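PDB 2A5Z: hypothetical protein SO2946 from Shewanella oneidensis, which is of unknown function but has a jelly-roll fold with a carbohydrate-binding module, binds magnesium and probably recognises carbohydrate. Local coordinates for residues F49-F55 against I246-K252; D54-S59 against F88-P92. All coordinates share one frame; numbering follows the deposited sequence.

Contact 1. Residues F49-F55 against I246-K252. With MG (magnesium ion), chain F.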
ATOM      1  N   PHE C  49      10.453  -9.900  10.483  1.00 22.33           N
ATOM      2  CA  PHE C  49      10.008  -8.897   9.536  1.00 21.16           C
ATOM      3  C   PHE C  49      10.200  -9.400   8.118  1.00 20.34           C
ATOM      4  O   PHE C  49      11.248  -9.952   7.796  1.00 20.21           O
ATOM      5  CB  PHE C  49      10.744  -7.561   9.713  1.00 21.23           C
ATOM      6  CG  PHE C  49      10.364  -6.532   8.681  1.00 20.98           C
ATOM      7  CD1 PHE C  49       9.285  -5.680   8.895  1.00 21.21           C
ATOM      8  CD2 PHE C  49      11.070  -6.435   7.479  1.00 21.60           C
ATOM      9  CE1 PHE C  49       8.916  -4.737   7.937  1.00 21.06           C
ATOM     10  CE2 PHE C  49      10.706  -5.501   6.514  1.00 21.95           C
ATOM     11  CZ  PHE C  49       9.625  -4.650   6.745  1.00 20.95           C
ATOM     12  N   TYR C  50       9.183  -9.196   7.283  1.00 19.58           N
ATOM     13  CA  TYR C  50       9.261  -9.515   5.866  1.00 18.73           C
ATOM     14  C   TYR C  50       8.622  -8.417   5.013  1.00 18.34           C
ATOM     15  O   TYR C  50       7.554  -7.910   5.352  1.00 18.11           O
ATOM     16  CB  TYR C  50       8.578 -10.860   5.573  1.00 18.99           C
ATOM     17  CG  TYR C  50       8.861 -11.337   4.175  1.00 18.90           C
ATOM     18  CD1 TYR C  50       9.996 -12.104   3.902  1.00 19.07           C
ATOM     19  CD2 TYR C  50       8.026 -10.988   3.114  1.00 18.68           C
ATOM     20  CE1 TYR C  50      10.281 -12.532   2.606  1.00 19.93           C
ATOM     21  CE2 TYR C  50       8.312 -11.403   1.806  1.00 17.59           C
ATOM     22  CZ  TYR C  50       9.436 -12.168   1.569  1.00 18.46           C
ATOM     23  OH  TYR C  50       9.719 -12.589   0.299  1.00 20.70           O
ATOM     24  N   ALA C  51       9.282  -8.062   3.912  1.00 17.44           N
ATOM     25  CA  ALA C  51       8.705  -7.181   2.895  1.00 17.62           C
ATOM     26  C   ALA C  51       9.289  -7.518   1.525  1.00 17.79           C
ATOM     27  O   ALA C  51      10.457  -7.883   1.416  1.00 18.03           O
ATOM     28  CB  ALA C  51       8.951  -5.708   3.230  1.00 17.01           C
ATOM     29  N   SER C  52       8.468  -7.420   0.486  1.00 17.91           N
ATOM     30  CA  SER C  52       8.948  -7.630  -0.873  1.00 17.79           C
ATOM     31  C   SER C  52       8.123  -6.816  -1.856  1.00 17.31           C
ATOM     32  O   SER C  52       6.965  -6.491  -1.589  1.00 17.27           O
ATOM     33  CB  SER C  52       8.905  -9.115  -1.240  1.00 17.55           C
ATOM     34  OG  SER C  52       7.571  -9.550  -1.379  1.00 19.49           O
ATOM     35  N   TYR C  53       8.734  -6.468  -2.980  1.00 16.75           N
ATOM     36  CA  TYR C  53       8.007  -5.818  -4.060  1.00 16.14           C
ATOM     37  C   TYR C  53       8.484  -6.353  -5.414  1.00 15.66           C
ATOM     38  O   TYR C  53       9.677  -6.532  -5.628  1.00 15.12           O
ATOM     39  CB  TYR C  53       8.096  -4.288  -3.964  1.00 16.12           C
ATOM     40  CG  TYR C  53       7.309  -3.601  -5.060  1.00 16.75           C
ATOM     41  CD1 TYR C  53       5.943  -3.865  -5.231  1.00 16.13           C
ATOM     42  CD2 TYR C  53       7.934  -2.724  -5.949  1.00 15.47           C
ATOM     43  CE1 TYR C  53       5.220  -3.264  -6.252  1.00 16.88           C
ATOM     44  CE2 TYR C  53       7.216  -2.114  -6.969  1.00 16.22           C
ATOM     45  CZ  TYR C  53       5.860  -2.393  -7.106  1.00 15.87           C
ATOM     46  OH  TYR C  53       5.154  -1.809  -8.115  1.00 17.65           O
ATOM     47  N   ASP C  54       7.531  -6.627  -6.308  1.00 15.31           N
ATOM     48  CA  ASP C  54       7.793  -7.318  -7.569  1.00 15.66           C
ATOM     49  C   ASP C  54       7.653  -6.405  -8.797  1.00 15.48           C
ATOM     50  O   ASP C  54       7.625  -6.887  -9.922  1.00 15.62           O
ATOM     51  CB  ASP C  54       6.853  -8.535  -7.706  1.00 15.42           C
ATOM     52  CG  ASP C  54       7.483  -9.702  -8.470  1.00 15.69           C
ATOM     53  OD1 ASP C  54       8.580  -9.556  -9.035  1.00 15.73           O
ATOM     54  OD2 ASP C  54       6.880 -10.801  -8.503  1.00 16.72           O
ATOM     55  N   PHE C  55       7.524  -5.101  -8.575  1.00 15.84           N
ATOM     56  CA  PHE C  55       7.582  -4.098  -9.654  1.00 15.82           C
ATOM     57  C   PHE C  55       6.594  -4.305 -10.803  1.00 15.92           C
ATOM     58  O   PHE C  55       6.961  -4.201 -11.967  1.00 16.30           O
ATOM     59  CB  PHE C  55       9.032  -3.936 -10.152  1.00 15.74           C
ATOM     60  CG  PHE C  55       9.945  -3.373  -9.110  1.00 15.56           C
ATOM     61  CD1 PHE C  55      10.152  -1.999  -9.019  1.00 16.21           C
ATOM     62  CD2 PHE C  55      10.559  -4.214  -8.179  1.00 15.14           C
ATOM     63  CE1 PHE C  55      10.983  -1.467  -8.033  1.00 17.13           C
ATOM     64  CE2 PHE C  55      11.385  -3.702  -7.188  1.00 15.33           C
ATOM     65  CZ  PHE C  55      11.601  -2.323  -7.110  1.00 16.46           C
ATOM     66  N   ILE C 246      15.151  -3.522 -12.409  1.00 16.44           N
ATOM     67  CA  ILE C 246      14.803  -4.323 -11.221  1.00 16.13           C
ATOM     68  C   ILE C 246      13.477  -5.081 -11.388  1.00 15.89           C
ATOM     69  O   ILE C 246      12.457  -4.513 -11.807  1.00 14.63           O
ATOM     70  CB  ILE C 246      14.874  -3.506  -9.890  1.00 16.16           C
ATOM     71  CG1 ILE C 246      14.610  -4.411  -8.665  1.00 16.17           C
ATOM     72  CG2 ILE C 246      13.965  -2.257  -9.949  1.00 16.63           C
ATOM     73  CD1 ILE C 246      15.116  -3.851  -7.339  1.00 16.72           C
ATOM     74  N   ASP C 247      13.544  -6.375 -11.076  1.00 15.35           N
ATOM     75  CA  ASP C 247      12.412  -7.292 -11.112  1.00 15.34           C
ATOM     76  C   ASP C 247      11.798  -7.395  -9.708  1.00 15.46           C
ATOM     77  O   ASP C 247      10.595  -7.289  -9.536  1.00 14.78           O
ATOM     78  CB  ASP C 247      12.914  -8.673 -11.581  1.00 15.31           C
ATOM     79  CG  ASP C 247      11.851  -9.772 -11.510  1.00 16.51           C
ATOM     80  OD1 ASP C 247      10.653  -9.469 -11.598  1.00 16.17           O
ATOM     81  OD2 ASP C 247      12.218 -10.964 -11.390  1.00 17.10           O
ATOM     82  N   LEU C 248      12.644  -7.563  -8.699  1.00 15.28           N
ATOM     83  CA  LEU C 248      12.179  -8.030  -7.405  1.00 16.00           C
ATOM     84  C   LEU C 248      13.187  -7.693  -6.316  1.00 16.22           C
ATOM     85  O   LEU C 248      14.397  -7.840  -6.514  1.00 15.84           O
ATOM     86  CB  LEU C 248      11.958  -9.554  -7.477  1.00 15.62           C
ATOM     87  CG  LEU C 248      11.614 -10.428  -6.265  1.00 16.38           C
ATOM     88  CD1 LEU C 248      10.365  -9.934  -5.569  1.00 16.56           C
ATOM     89  CD2 LEU C 248      11.432 -11.872  -6.709  1.00 15.94           C
ATOM     90  N   ILE C 249      12.677  -7.239  -5.175  1.00 16.29           N
ATOM     91  CA  ILE C 249      13.492  -7.036  -3.984  1.00 16.84           C
ATOM     92  C   ILE C 249      12.783  -7.684  -2.795  1.00 17.00           C
ATOM     93  O   ILE C 249      11.557  -7.688  -2.739  1.00 17.23           O
ATOM     94  CB  ILE C 249      13.808  -5.517  -3.741  1.00 16.72           C
ATOM     95  CG1 ILE C 249      14.876  -5.339  -2.648  1.00 17.38           C
ATOM     96  CG2 ILE C 249      12.527  -4.697  -3.474  1.00 17.03           C
ATOM     97  CD1 ILE C 249      15.496  -3.938  -2.595  1.00 16.76           C
ATOM     98  N   GLU C 250      13.554  -8.249  -1.870  1.00 17.47           N
ATOM     99  CA  GLU C 250      13.015  -8.884  -0.665  1.00 18.36           C
ATOM    100  C   GLU C 250      13.831  -8.463   0.559  1.00 18.04           C
ATOM    101  O   GLU C 250      15.056  -8.441   0.504  1.00 17.97           O
ATOM    102  CB  GLU C 250      13.031 -10.409  -0.827  1.00 18.12           C
ATOM    103  CG  GLU C 250      12.675 -11.188   0.432  1.00 20.34           C
ATOM    104  CD  GLU C 250      13.016 -12.676   0.321  1.00 21.08           C
ATOM    105  OE1 GLU C 250      12.100 -13.486   0.054  1.00 22.98           O
ATOM    106  OE2 GLU C 250      14.202 -13.032   0.493  1.00 25.82           O
ATOM    107  N   PHE C 251      13.137  -8.125   1.648  1.00 18.10           N
ATOM    108  CA  PHE C 251      13.749  -7.808   2.948  1.00 18.14           C
ATOM    109  C   PHE C 251      13.297  -8.827   3.995  1.00 18.45           C
ATOM    110  O   PHE C 251      12.092  -9.059   4.150  1.00 17.64           O
ATOM    111  CB  PHE C 251      13.319  -6.414   3.432  1.00 18.07           C
ATOM    112  CG  PHE C 251      13.923  -5.278   2.655  1.00 17.65           C
ATOM    113  CD1 PHE C 251      15.016  -4.588   3.153  1.00 19.12           C
ATOM    114  CD2 PHE C 251      13.389  -4.891   1.431  1.00 18.60           C
ATOM    115  CE1 PHE C 251      15.579  -3.524   2.436  1.00 19.24           C
ATOM    116  CE2 PHE C 251      13.944  -3.834   0.697  1.00 18.08           C
ATOM    117  CZ  PHE C 251      15.042  -3.157   1.201  1.00 18.85           C
ATOM    118  N   LYS C 252      14.246  -9.419   4.716  1.00 18.69           N
ATOM    119  CA  LYS C 252      13.914 -10.231   5.902  1.00 19.96           C
ATOM    120  C   LYS C 252      14.889 -10.072   7.063  1.00 19.80           C
ATOM    121  O   LYS C 252      16.106 -10.073   6.871  1.00 19.74           O
ATOM    122  CB  LYS C 252      13.706 -11.716   5.571  1.00 19.95           C
ATOM    123  CG  LYS C 252      14.680 -12.324   4.617  1.00 21.07           C
ATOM    124  CD  LYS C 252      14.252 -13.765   4.276  1.00 21.96           C
ATOM    125  CE  LYS C 252      15.267 -14.414   3.354  1.00 25.83           C
ATOM    126  NZ  LYS C 252      15.003 -15.873   3.104  1.00 27.60           N
TER
HETATM  127 MG    MG F 701       9.081  -8.281 -10.709  1.00 15.28          MG

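Contact 2. Residues D54-S59 against F88-P92. With MG (magnesium ion), chain F.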
ATOM      1  N   ASP C  54       7.531  -6.627  -6.308  1.00 15.31           N
ATOM      2  CA  ASP C  54       7.793  -7.318  -7.569  1.00 15.66           C
ATOM      3  C   ASP C  54       7.653  -6.405  -8.797  1.00 15.48           C
ATOM      4  O   ASP C  54       7.625  -6.887  -9.922  1.00 15.62           O
ATOM      5  CB  ASP C  54       6.853  -8.535  -7.706  1.00 15.42           C
ATOM      6  CG  ASP C  54       7.483  -9.702  -8.470  1.00 15.69           C
ATOM      7  OD1 ASP C  54       8.580  -9.556  -9.035  1.00 15.73           O
ATOM      8  OD2 ASP C  54       6.880 -10.801  -8.503  1.00 16.72           O
ATOM      9  N   PHE C  55       7.524  -5.101  -8.575  1.00 15.84           N
ATOM     10  CA  PHE C  55       7.582  -4.098  -9.654  1.00 15.82           C
ATOM     11  C   PHE C  55       6.594  -4.305 -10.803  1.00 15.92           C
ATOM     12  O   PHE C  55       6.961  -4.201 -11.967  1.00 16.30           O
ATOM     13  CB  PHE C  55       9.032  -3.936 -10.152  1.00 15.74           C
ATOM     14  CG  PHE C  55       9.945  -3.373  -9.110  1.00 15.56           C
ATOM     15  CD1 PHE C  55      10.152  -1.999  -9.019  1.00 16.21           C
ATOM     16  CD2 PHE C  55      10.559  -4.214  -8.179  1.00 15.14           C
ATOM     17  CE1 PHE C  55      10.983  -1.467  -8.033  1.00 17.13           C
ATOM     18  CE2 PHE C  55      11.385  -3.702  -7.188  1.00 15.33           C
ATOM     19  CZ  PHE C  55      11.601  -2.323  -7.110  1.00 16.46           C
HETATM   20  N   MSE C  56       5.334  -4.569 -10.459  1.00 16.03           N
HETATM   21  CA  MSE C  56       4.271  -4.723 -11.455  1.00 16.35           C
HETATM   22  C   MSE C  56       3.342  -3.510 -11.537  1.00 16.21           C
HETATM   23  O   MSE C  56       2.589  -3.382 -12.499  1.00 16.19           O
HETATM   24  CB  MSE C  56       3.465  -6.020 -11.213  1.00 15.89           C
HETATM   25  CG  MSE C  56       2.350  -5.910 -10.154  1.00 16.62           C
HETATM   26 SE   MSE C  56       2.897  -5.828  -8.432  1.00 13.32          SE
HETATM   27  CE  MSE C  56       3.110  -7.558  -8.075  1.00 15.14           C
HETATM   28  N   MSE C  57       3.397  -2.631 -10.531  1.00 16.38           N
HETATM   29  CA  MSE C  57       2.496  -1.475 -10.455  1.00 16.67           C
HETATM   30  C   MSE C  57       2.902  -0.354 -11.416  1.00 17.63           C
HETATM   31  O   MSE C  57       4.088  -0.170 -11.721  1.00 17.91           O
HETATM   32  CB  MSE C  57       2.412  -0.903  -9.027  1.00 16.90           C
HETATM   33  CG  MSE C  57       2.038  -1.895  -7.916  1.00 16.10           C
HETATM   34 SE   MSE C  57       2.005  -1.121  -6.259  1.00 14.04          SE
HETATM   35  CE  MSE C  57       0.774   0.141  -6.568  1.00 14.52           C
ATOM     36  N   HIS C  58       1.896   0.372 -11.900  1.00 18.38           N
ATOM     37  CA  HIS C  58       2.073   1.638 -12.616  1.00 19.42           C
ATOM     38  C   HIS C  58       2.928   2.533 -11.707  1.00 20.11           C
ATOM     39  O   HIS C  58       2.603   2.702 -10.526  1.00 19.77           O
ATOM     40  CB  HIS C  58       0.678   2.230 -12.859  1.00 19.17           C
ATOM     41  CG  HIS C  58       0.653   3.502 -13.653  1.00 19.57           C
ATOM     42  ND1 HIS C  58       1.222   3.618 -14.904  1.00 19.57           N
ATOM     43  CD2 HIS C  58       0.064   4.695 -13.396  1.00 19.64           C
ATOM     44  CE1 HIS C  58       1.005   4.837 -15.372  1.00 19.36           C
ATOM     45  NE2 HIS C  58       0.300   5.508 -14.477  1.00 19.25           N
ATOM     46  N   SER C  59       4.037   3.064 -12.226  1.00 20.93           N
ATOM     47  CA  SER C  59       5.024   3.702 -11.338  1.00 21.92           C
ATOM     48  C   SER C  59       5.033   5.232 -11.291  1.00 22.49           C
ATOM     49  O   SER C  59       5.837   5.815 -10.556  1.00 22.76           O
ATOM     50  CB  SER C  59       6.440   3.143 -11.554  1.00 22.14           C
ATOM     51  OG  SER C  59       6.900   3.329 -12.883  1.00 23.03           O
ATOM     52  N   PHE C  88       8.469 -11.430 -13.619  1.00 18.08           N
ATOM     53  CA  PHE C  88       7.152 -10.800 -13.657  1.00 16.96           C
ATOM     54  C   PHE C  88       7.259  -9.409 -13.054  1.00 16.47           C
ATOM     55  O   PHE C  88       7.575  -9.284 -11.885  1.00 15.91           O
ATOM     56  CB  PHE C  88       6.172 -11.642 -12.833  1.00 16.64           C
ATOM     57  CG  PHE C  88       4.809 -11.026 -12.660  1.00 16.87           C
ATOM     58  CD1 PHE C  88       3.881 -11.044 -13.700  1.00 17.17           C
ATOM     59  CD2 PHE C  88       4.434 -10.463 -11.446  1.00 18.08           C
ATOM     60  CE1 PHE C  88       2.614 -10.489 -13.537  1.00 16.87           C
ATOM     61  CE2 PHE C  88       3.164  -9.903 -11.273  1.00 17.43           C
ATOM     62  CZ  PHE C  88       2.255  -9.916 -12.323  1.00 16.76           C
ATOM     63  N   GLY C  89       6.987  -8.380 -13.850  1.00 15.64           N
ATOM     64  CA  GLY C  89       7.058  -7.005 -13.386  1.00 15.34           C
ATOM     65  C   GLY C  89       8.500  -6.551 -13.298  1.00 15.24           C
ATOM     66  O   GLY C  89       9.207  -6.903 -12.374  1.00 15.28           O
ATOM     67  N   VAL C  90       8.944  -5.783 -14.279  1.00 15.00           N
ATOM     68  CA  VAL C  90      10.328  -5.318 -14.337  1.00 14.99           C
ATOM     69  C   VAL C  90      10.315  -3.811 -14.554  1.00 15.42           C
ATOM     70  O   VAL C  90       9.621  -3.326 -15.447  1.00 14.90           O
ATOM     71  CB  VAL C  90      11.110  -5.996 -15.501  1.00 15.00           C
ATOM     72  CG1 VAL C  90      12.535  -5.408 -15.636  1.00 14.93           C
ATOM     73  CG2 VAL C  90      11.167  -7.523 -15.316  1.00 14.10           C
ATOM     74  N   GLN C  91      11.075  -3.083 -13.733  1.00 15.53           N
ATOM     75  CA  GLN C  91      11.213  -1.638 -13.869  1.00 15.89           C
ATOM     76  C   GLN C  91      12.570  -1.289 -14.490  1.00 16.45           C
ATOM     77  O   GLN C  91      13.595  -1.335 -13.799  1.00 16.53           O
ATOM     78  CB  GLN C  91      11.052  -0.948 -12.500  1.00 16.03           C
ATOM     79  CG  GLN C  91      11.240   0.568 -12.511  1.00 15.84           C
ATOM     80  CD  GLN C  91      10.197   1.285 -13.333  1.00 14.69           C
ATOM     81  OE1 GLN C  91      10.414   1.575 -14.510  1.00 17.44           O
ATOM     82  NE2 GLN C  91       9.054   1.562 -12.732  1.00 12.61           N
ATOM     83  N   PRO C  92      12.581  -0.965 -15.803  1.00 16.64           N
ATOM     84  CA  PRO C  92      13.789  -0.465 -16.451  1.00 17.01           C
ATOM     85  C   PRO C  92      13.980   1.011 -16.126  1.00 17.36           C
ATOM     86  O   PRO C  92      12.994   1.744 -15.934  1.00 17.20           O
ATOM     87  CB  PRO C  92      13.502  -0.651 -17.946  1.00 16.52           C
ATOM     88  CG  PRO C  92      12.202  -1.400 -18.022  1.00 16.96           C
ATOM     89  CD  PRO C  92      11.477  -1.065 -16.766  1.00 16.39           C
TER
HETATM   90 MG    MG F 701       9.081  -8.281 -10.709  1.00 15.28          MG

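Contact 1. Residues F49-F55 against I246-K252
Tyr50, its CG anti to the backbone N (chi1 -169°), lays its ring along its own strand, past its bridge partner Lys252, so that OH meets the carboxylate of Glu250, two residues further along the other strand. Tyr50 OH donates to Glu250 OE1 at 2.6 Å, and OE1 accepts with its anti lone pair, away from the other oxygen; OE1 lies at the ring's edge, and ring and carboxylate planes stand 70° apart. Phe55 sits at the other end. Ile246 CG2 lies over one ring face, a CH-pi contact 3.7 Å from the centroid, and Tyr53 CD2 over the opposite face; Ile249 CG2 meets the ring edge. Strands 49-53 and 248-252 run antiparallel in a sheet of the jelly-roll, joined by two-way backbone hydrogen bonds at Ala51-Phe251 and Tyr53-Ile249. Ala51, Tyr53, Ile249 and Phe251 share the inner face; Tyr53 packs on Ile68 and Leu70, Phe251 on Ile68 and Met107. Beyond, Asp54 and Asp247 each chelate magnesium through O and OD1, all four bonds 2.2 Å, beside the classic beta bulge that Asp247 and Leu248 form opposite Tyr123. Arg259 of the second subunit forms salt bridges to both OD2 atoms, and His87 is hydrogen-bonded to that of Asp247.

Contact 2. Residues D54-S59 against F88-P92
Asp54 and the corner Phe88-Gly89 meet through magnesium, with no clear direct hydrogen bond between the segments. In the metal bonds, Phe88 O and Gly89 O, two successive carbonyls, each bind the ion at 2.2 Å, joining the O and OD1 of Asp54; Asp247 supplies the other two of six protein oxygens. These ligands are drawn close together: Asp54 O and Gly89 O are 2.9 Å apart, and Asp54 OD1 and Phe88 O 3.0 Å. The tight backbone approach continues at Met56, a selenomethionine, whose CA is 4.1 Å from Gly89 CA. Gly89 has a positive phi (77°), which favours glycine. Ser83 OG is hydrogen-bonded to Gly89 N.

Apolar packing flanks the ion. Phe88, its CG anti to the backbone N (chi1 174°), brings CE2 to 3.9 Å from Met56 CB, and the bent selenomethionine chain returns its CE to the same ring atom. Farther along, Gln91 CB comes to 3.7 Å from Phe55 CD1, and the two side chains cross at about a right angle.

Among the polar groups, Asp54 OD2 lies at the edge of the Phe88 ring, with carboxylate and ring planes 69° apart. Arg259 of the second subunit forms a salt bridge to this oxygen, which also accepts a hydrogen bond from Ala45 N of that subunit. The close oxygen spacings imply that magnesium probably offsets repulsion among its ligands, with Arg259 of the second subunit adding positive charge at the outer carboxylate oxygen; the fit of Asp54 against the 88-89 corner may depend on the ion.

Both contacts are buried, but contact 1 lies about 8 Å from the chain centre and contact 2 about 14 Å, centre to centre. They share Asp54 and Phe55, where strand 48-53 passes into its following loop, and contact 2 is nested within the chain loop closed by contact 1. Regular antiparallel hydrogen bonding and interior packing join the strands in contact 1; contact 2 brings irregular chain together mainly through magnesium and apolar contacts. The same ion completes its protein ligand set only when both are combined. A probable backbone hydrogen bond between Gln91 and Ile246 also ties 88-92 to 246-252, and the second subunit touches both contacts.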